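Local coordinates for WbbM protein (Klebsiella pneumoniae, PDB 6U4B) that is a trimeric bifunctional glycosyltransferase that polymerises O-antigen, with a magnesium-binding site in its family 8 module, at residues 391-405 against 476-490. Residues are numbered along the deposited sequence; the frame is centred on the assembly and turned at random.
Sequences FIPQLFRRYDKVVFI and IIVFNVKQMVEENTF
Strands 402-405 and 477-479 run antiparallel in the central sheet of the family 8 glycosyltransferase module, a Rossmann-like GT-A fold; the first leads straight into Asp406 and Asp408, which with His560 hold a magnesium ion. Val402 with Phe479 and Phe404 with Ile477 are hydrogen-bonded pairs, each closed by two backbone bonds, the shortest from Phe479 N to Val402 O at 2.6 Å. Strand 302-309 continues the sheet beyond 402-405, and strand 428-432 beyond 477-479.

On the face carrying Val402, Phe404, Ile477 and Phe479, the short helix 392-395 lies against the Phe479 ring. Ile392 sets CG2 3.8 Å from the centroid of the Phe479 ring, a CH-pi contact displaced toward the rim, while its CD1 reaches CE1 of that ring. Phe404 CB touches the same ring at its edge. Further along, Pro393 CB packs on Met484 SD at 3.7 Å, and its CG leans on Phe490 CB. The Phe490 ring is then covered by Gln394: CB stands over the ring centre, a CH-pi contact; with CG anti to the backbone N (chi1 -172°) and a bend at chi2, the chain brings OE1 close to CD1 of Phe490. The amide plane is tilted only 24° from the ring. CD2 of Phe391 comes to the edge of the Phe490 ring with the two planes at 55°; the Phe391 ring itself stacks on Phe370.

Past the strand pair, Asn480 caps helix 481-487, its OD1 accepting from Gln483 N, while ND2 is held by Asn426 O. Val481 tucks CG1 against the carbonyl oxygens of Phe396 and Tyr399, both 3.3 Å away. Lys482 N donates to Asp400 O, and its side chain runs alongside that of Asp400, doubly bent, to bring NZ 3.3 Å from OD2 in a salt bridge.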
loop_
_atom_site.group_PDB
_atom_site.type_symbol
_atom_site.label_atom_id
_atom_site.label_comp_id
_atom_site.label_asym_id
_atom_site.label_seq_id
_atom_site.Cartn_x
_atom_site.Cartn_y
_atom_site.Cartn_z
ATOM N N PHE A 391 -25.896 -21.892 16.655
ATOM C CA PHE A 391 -25.052 -22.453 17.700
ATOM C C PHE A 391 -24.260 -21.397 18.456
ATOM O O PHE A 391 -23.479 -21.751 19.346
ATOM C CB PHE A 391 -24.104 -23.494 17.097
ATOM C CG PHE A 391 -24.816 -24.667 16.488
ATOM C CD1 PHE A 391 -25.179 -24.654 15.150
ATOM C CD2 PHE A 391 -25.147 -25.769 17.259
ATOM C CE1 PHE A 391 -25.847 -25.726 14.591
ATOM C CE2 PHE A 391 -25.818 -26.849 16.704
ATOM C CZ PHE A 391 -26.168 -26.827 15.368
ATOM N N ILE A 392 -24.450 -20.115 18.123
ATOM C CA ILE A 392 -23.721 -19.055 18.826
ATOM C C ILE A 392 -24.023 -19.030 20.319
ATOM O O ILE A 392 -23.072 -18.929 21.109
ATOM C CB ILE A 392 -23.966 -17.703 18.137
ATOM C CG1 ILE A 392 -23.161 -17.637 16.838
ATOM C CG2 ILE A 392 -23.603 -16.551 19.064
ATOM C CD1 ILE A 392 -23.579 -16.522 15.900
ATOM N N PRO A 393 -25.271 -19.127 20.784
ATOM C CA PRO A 393 -25.499 -19.124 22.242
ATOM C C PRO A 393 -24.867 -20.298 22.975
ATOM O O PRO A 393 -24.685 -20.215 24.197
ATOM C CB PRO A 393 -27.030 -19.147 22.364
ATOM C CG PRO A 393 -27.513 -19.660 21.056
ATOM C CD PRO A 393 -26.548 -19.136 20.047
ATOM N N GLN A 394 -24.522 -21.385 22.284
ATOM C CA GLN A 394 -23.898 -22.521 22.956
ATOM C C GLN A 394 -22.376 -22.404 22.985
ATOM O O GLN A 394 -21.764 -22.500 24.053
ATOM C CB GLN A 394 -24.317 -23.832 22.284
ATOM C CG GLN A 394 -23.870 -25.091 23.028
ATOM C CD GLN A 394 -24.631 -25.318 24.328
ATOM O OE1 GLN A 394 -25.554 -24.574 24.664
ATOM N NE2 GLN A 394 -24.246 -26.356 25.063
ATOM N N LEU A 395 -21.753 -22.192 21.823
ATOM C CA LEU A 395 -20.297 -22.101 21.773
ATOM C C LEU A 395 -19.789 -20.881 22.533
ATOM O O LEU A 395 -18.743 -20.941 23.191
ATOM C CB LEU A 395 -19.826 -22.061 20.320
ATOM C CG LEU A 395 -18.312 -22.046 20.105
ATOM C CD1 LEU A 395 -17.693 -23.344 20.611
ATOM C CD2 LEU A 395 -17.968 -21.812 18.641
ATOM N N PHE A 396 -20.521 -19.767 22.463
ATOM C CA PHE A 396 -20.110 -18.513 23.082
ATOM C C PHE A 396 -20.856 -18.232 24.381
ATOM O O PHE A 396 -20.999 -17.069 24.774
ATOM C CB PHE A 396 -20.290 -17.359 22.095
ATOM C CG PHE A 396 -19.400 -17.460 20.892
ATOM C CD1 PHE A 396 -18.127 -16.915 20.916
ATOM C CD2 PHE A 396 -19.822 -18.117 19.749
ATOM C CE1 PHE A 396 -17.297 -17.010 19.819
ATOM C CE2 PHE A 396 -18.994 -18.216 18.645
ATOM C CZ PHE A 396 -17.728 -17.664 18.681
ATOM N N ARG A 397 -21.305 -19.281 25.076
ATOM C CA ARG A 397 -22.116 -19.123 26.278
ATOM C C ARG A 397 -21.370 -18.457 27.429
ATOM O O ARG A 397 -22.010 -18.074 28.413
ATOM C CB ARG A 397 -22.655 -20.482 26.733
ATOM C CG ARG A 397 -21.587 -21.507 27.101
ATOM C CD ARG A 397 -22.228 -22.809 27.569
ATOM N NE ARG A 397 -21.244 -23.854 27.839
ATOM C CZ ARG A 397 -20.755 -24.675 26.915
ATOM N NH1 ARG A 397 -21.152 -24.566 25.654
ATOM N NH2 ARG A 397 -19.865 -25.601 27.251
ATOM N N ARG A 398 -20.051 -18.306 27.336
ATOM C CA ARG A 398 -19.282 -17.603 28.356
ATOM C C ARG A 398 -19.123 -16.119 28.057
ATOM O O ARG A 398 -18.456 -15.414 28.822
ATOM C CB ARG A 398 -17.910 -18.262 28.524
ATOM C CG ARG A 398 -17.999 -19.602 29.228
ATOM C CD ARG A 398 -16.735 -20.423 29.089
ATOM N NE ARG A 398 -17.030 -21.843 29.243
ATOM C CZ ARG A 398 -16.112 -22.795 29.360
ATOM N NH1 ARG A 398 -14.824 -22.485 29.351
ATOM N NH2 ARG A 398 -16.486 -24.060 29.495
ATOM N N TYR A 399 -19.720 -15.633 26.976
ATOM C CA TYR A 399 -19.732 -14.219 26.637
ATOM C C TYR A 399 -21.059 -13.596 27.055
ATOM O O TYR A 399 -22.102 -14.255 27.047
ATOM C CB TYR A 399 -19.522 -14.020 25.133
ATOM C CG TYR A 399 -18.120 -14.301 24.645
ATOM C CD1 TYR A 399 -17.274 -13.261 24.285
ATOM C CD2 TYR A 399 -17.643 -15.602 24.533
ATOM C CE1 TYR A 399 -15.991 -13.504 23.831
ATOM C CE2 TYR A 399 -16.358 -15.856 24.081
ATOM C CZ TYR A 399 -15.536 -14.800 23.731
ATOM O OH TYR A 399 -14.257 -15.039 23.277
ATOM N N ASP A 400 -21.013 -12.316 27.427
ATOM C CA ASP A 400 -22.251 -11.595 27.712
ATOM C C ASP A 400 -22.973 -11.223 26.423
ATOM O O ASP A 400 -24.153 -11.548 26.246
ATOM C CB ASP A 400 -21.970 -10.344 28.547
ATOM C CG ASP A 400 -21.723 -10.662 30.007
ATOM O OD1 ASP A 400 -21.046 -9.860 30.687
ATOM O OD2 ASP A 400 -22.195 -11.721 30.472
ATOM N N LYS A 401 -22.281 -10.544 25.511
ATOM C CA LYS A 401 -22.843 -10.191 24.216
ATOM C C LYS A 401 -21.818 -10.453 23.121
ATOM O O LYS A 401 -20.608 -10.347 23.336
ATOM C CB LYS A 401 -23.306 -8.726 24.169
ATOM C CG LYS A 401 -24.521 -8.445 25.034
ATOM C CD LYS A 401 -25.156 -7.102 24.713
ATOM C CE LYS A 401 -24.229 -5.949 25.044
ATOM N NZ LYS A 401 -24.916 -4.637 24.884
ATOM N N VAL A 402 -22.326 -10.784 21.937
ATOM C CA VAL A 402 -21.519 -11.184 20.790
ATOM C C VAL A 402 -22.160 -10.619 19.525
ATOM O O VAL A 402 -23.385 -10.644 19.375
ATOM C CB VAL A 402 -21.402 -12.722 20.712
ATOM C CG1 VAL A 402 -21.292 -13.190 19.275
ATOM C CG2 VAL A 402 -20.224 -13.215 21.538
ATOM N N VAL A 403 -21.329 -10.111 18.616
ATOM C CA VAL A 403 -21.790 -9.555 17.348
ATOM C C VAL A 403 -21.460 -10.540 16.236
ATOM O O VAL A 403 -20.282 -10.807 15.966
ATOM C CB VAL A 403 -21.158 -8.184 17.064
ATOM C CG1 VAL A 403 -21.660 -7.635 15.739
ATOM C CG2 VAL A 403 -21.455 -7.218 18.198
ATOM N N PHE A 404 -22.492 -11.086 15.595
ATOM C CA PHE A 404 -22.292 -11.868 14.383
ATOM C C PHE A 404 -22.431 -10.976 13.159
ATOM O O PHE A 404 -23.259 -10.061 13.129
ATOM C CB PHE A 404 -23.290 -13.027 14.275
ATOM C CG PHE A 404 -23.260 -13.714 12.932
ATOM C CD1 PHE A 404 -22.402 -14.776 12.708
ATOM C CD2 PHE A 404 -24.063 -13.272 11.884
ATOM C CE1 PHE A 404 -22.351 -15.395 11.477
ATOM C CE2 PHE A 404 -24.008 -13.881 10.647
ATOM C CZ PHE A 404 -23.157 -14.948 10.445
ATOM N N ILE A 405 -21.634 -11.269 12.133
ATOM C CA ILE A 405 -21.722 -10.535 10.875
ATOM C C ILE A 405 -21.439 -11.496 9.729
ATOM O O ILE A 405 -20.537 -12.334 9.812
ATOM C CB ILE A 405 -20.768 -9.318 10.870
ATOM C CG1 ILE A 405 -20.908 -8.513 9.574
ATOM C CG2 ILE A 405 -19.319 -9.748 11.105
ATOM C CD1 ILE A 405 -20.151 -7.200 9.595
ATOM N N ILE A 476 -26.319 -9.286 10.190
ATOM C CA ILE A 476 -25.596 -8.728 11.327
ATOM C C ILE A 476 -26.512 -8.800 12.544
ATOM O O ILE A 476 -27.647 -8.313 12.517
ATOM C CB ILE A 476 -25.094 -7.297 11.034
ATOM C CG1 ILE A 476 -24.119 -6.822 12.115
ATOM C CG2 ILE A 476 -26.241 -6.302 10.853
ATOM C CD1 ILE A 476 -23.338 -5.573 11.709
ATOM N N ILE A 477 -26.048 -9.461 13.603
ATOM C CA ILE A 477 -26.871 -9.734 14.775
ATOM C C ILE A 477 -26.031 -9.534 16.026
ATOM O O ILE A 477 -24.945 -10.109 16.148
ATOM C CB ILE A 477 -27.443 -11.167 14.762
ATOM C CG1 ILE A 477 -28.181 -11.466 13.456
ATOM C CG2 ILE A 477 -28.371 -11.369 15.946
ATOM C CD1 ILE A 477 -28.604 -12.914 13.316
ATOM N N VAL A 478 -26.540 -8.744 16.965
ATOM C CA VAL A 478 -25.962 -8.663 18.300
ATOM C C VAL A 478 -26.684 -9.686 19.168
ATOM O O VAL A 478 -27.862 -9.518 19.493
ATOM C CB VAL A 478 -26.077 -7.256 18.892
ATOM C CG1 VAL A 478 -25.397 -7.211 20.255
ATOM C CG2 VAL A 478 -25.463 -6.232 17.948
ATOM N N PHE A 479 -25.981 -10.750 19.536
ATOM C CA PHE A 479 -26.556 -11.781 20.384
ATOM C C PHE A 479 -26.477 -11.359 21.845
ATOM O O PHE A 479 -25.399 -11.019 22.343
ATOM C CB PHE A 479 -25.829 -13.111 20.183
ATOM C CG PHE A 479 -26.219 -13.835 18.926
ATOM C CD1 PHE A 479 -25.744 -13.422 17.693
ATOM C CD2 PHE A 479 -27.051 -14.939 18.980
ATOM C CE1 PHE A 479 -26.100 -14.092 16.539
ATOM C CE2 PHE A 479 -27.409 -15.613 17.830
ATOM C CZ PHE A 479 -26.934 -15.190 16.608
ATOM N N ASN A 480 -27.623 -11.368 22.526
ATOM C CA ASN A 480 -27.656 -11.216 23.980
ATOM C C ASN A 480 -27.475 -12.608 24.579
ATOM O O ASN A 480 -28.422 -13.261 25.026
ATOM C CB ASN A 480 -28.956 -10.561 24.431
ATOM C CG ASN A 480 -28.956 -10.218 25.910
ATOM O OD1 ASN A 480 -28.096 -10.669 26.668
ATOM N ND2 ASN A 480 -29.929 -9.419 26.330
ATOM N N VAL A 481 -26.220 -13.065 24.575
ATOM C CA VAL A 481 -25.921 -14.437 24.975
ATOM C C VAL A 481 -26.323 -14.676 26.423
ATOM O O VAL A 481 -26.898 -15.721 26.756
ATOM C CB VAL A 481 -24.432 -14.751 24.740
ATOM C CG1 VAL A 481 -24.108 -16.163 25.203
ATOM C CG2 VAL A 481 -24.079 -14.578 23.271
ATOM N N LYS A 482 -26.035 -13.714 27.307
ATOM C CA LYS A 482 -26.363 -13.885 28.721
ATOM C C LYS A 482 -27.851 -14.151 28.919
ATOM O O LYS A 482 -28.233 -14.999 29.734
ATOM C CB LYS A 482 -25.927 -12.657 29.521
ATOM C CG LYS A 482 -26.467 -12.644 30.945
ATOM C CD LYS A 482 -25.396 -12.292 31.964
ATOM C CE LYS A 482 -24.976 -10.837 31.859
ATOM N NZ LYS A 482 -24.020 -10.471 32.942
ATOM N N GLN A 483 -28.705 -13.443 28.178
ATOM C CA GLN A 483 -30.138 -13.693 28.278
ATOM C C GLN A 483 -30.503 -15.041 27.670
ATOM O O GLN A 483 -31.366 -15.752 28.199
ATOM C CB GLN A 483 -30.919 -12.567 27.602
ATOM C CG GLN A 483 -32.402 -12.560 27.929
ATOM C CD GLN A 483 -32.672 -12.269 29.394
ATOM O OE1 GLN A 483 -31.902 -11.571 30.054
ATOM N NE2 GLN A 483 -33.769 -12.810 29.911
ATOM N N MET A 484 -29.858 -15.411 26.559
ATOM C CA MET A 484 -30.127 -16.708 25.947
ATOM C C MET A 484 -29.720 -17.857 26.859
ATOM O O MET A 484 -30.357 -18.917 26.842
ATOM C CB MET A 484 -29.406 -16.820 24.604
ATOM C CG MET A 484 -29.948 -15.899 23.534
ATOM S SD MET A 484 -29.174 -16.176 21.932
ATOM C CE MET A 484 -30.047 -14.969 20.943
ATOM N N VAL A 485 -28.663 -17.673 27.654
ATOM C CA VAL A 485 -28.259 -18.709 28.596
ATOM C C VAL A 485 -29.308 -18.874 29.688
ATOM O O VAL A 485 -29.656 -19.999 30.069
ATOM C CB VAL A 485 -26.871 -18.385 29.180
ATOM C CG1 VAL A 485 -26.562 -19.298 30.359
ATOM C CG2 VAL A 485 -25.806 -18.519 28.106
ATOM N N GLU A 486 -29.837 -17.761 30.202
ATOM C CA GLU A 486 -30.832 -17.846 31.265
ATOM C C GLU A 486 -32.121 -18.490 30.771
ATOM O O GLU A 486 -32.742 -19.279 31.492
ATOM C CB GLU A 486 -31.109 -16.457 31.842
ATOM C CG GLU A 486 -32.366 -16.377 32.713
ATOM C CD GLU A 486 -32.204 -17.029 34.083
ATOM O OE1 GLU A 486 -32.640 -16.418 35.083
ATOM O OE2 GLU A 486 -31.652 -18.148 34.172
ATOM N N GLU A 487 -32.538 -18.175 29.548
ATOM C CA GLU A 487 -33.772 -18.711 28.990
ATOM C C GLU A 487 -33.575 -20.035 28.260
ATOM O O GLU A 487 -34.562 -20.628 27.812
ATOM C CB GLU A 487 -34.405 -17.693 28.036
ATOM C CG GLU A 487 -34.711 -16.347 28.673
ATOM C CD GLU A 487 -35.466 -15.419 27.740
ATOM O OE1 GLU A 487 -35.857 -15.864 26.640
ATOM O OE2 GLU A 487 -35.671 -14.242 28.108
ATOM N N ASN A 488 -32.332 -20.512 28.147
ATOM C CA ASN A 488 -32.002 -21.705 27.362
ATOM C C ASN A 488 -32.576 -21.604 25.949
ATOM O O ASN A 488 -33.165 -22.549 25.420
ATOM C CB ASN A 488 -32.478 -22.982 28.058
ATOM C CG ASN A 488 -31.653 -24.197 27.669
ATOM O OD1 ASN A 488 -31.023 -24.221 26.607
ATOM N ND2 ASN A 488 -31.650 -25.208 28.525
ATOM N N THR A 489 -32.406 -20.427 25.337
ATOM C CA THR A 489 -32.874 -20.201 23.974
ATOM C C THR A 489 -32.308 -21.229 23.003
ATOM O O THR A 489 -32.971 -21.597 22.027
ATOM C CB THR A 489 -32.492 -18.785 23.524
ATOM O OG1 THR A 489 -32.998 -17.830 24.464
ATOM C CG2 THR A 489 -33.059 -18.479 22.141
ATOM N N PHE A 490 -31.092 -21.716 23.263
ATOM C CA PHE A 490 -30.458 -22.654 22.343
ATOM C C PHE A 490 -31.283 -23.924 22.182
ATOM O O PHE A 490 -31.409 -24.453 21.071
ATOM C CB PHE A 490 -29.049 -22.990 22.827
ATOM C CG PHE A 490 -28.370 -24.046 22.010
ATOM C CD1 PHE A 490 -28.214 -25.331 22.505
ATOM C CD2 PHE A 490 -27.903 -23.760 20.740
ATOM C CE1 PHE A 490 -27.592 -26.307 21.748
ATOM C CE2 PHE A 490 -27.283 -24.730 19.980
ATOM C CZ PHE A 490 -27.125 -26.003 20.483
#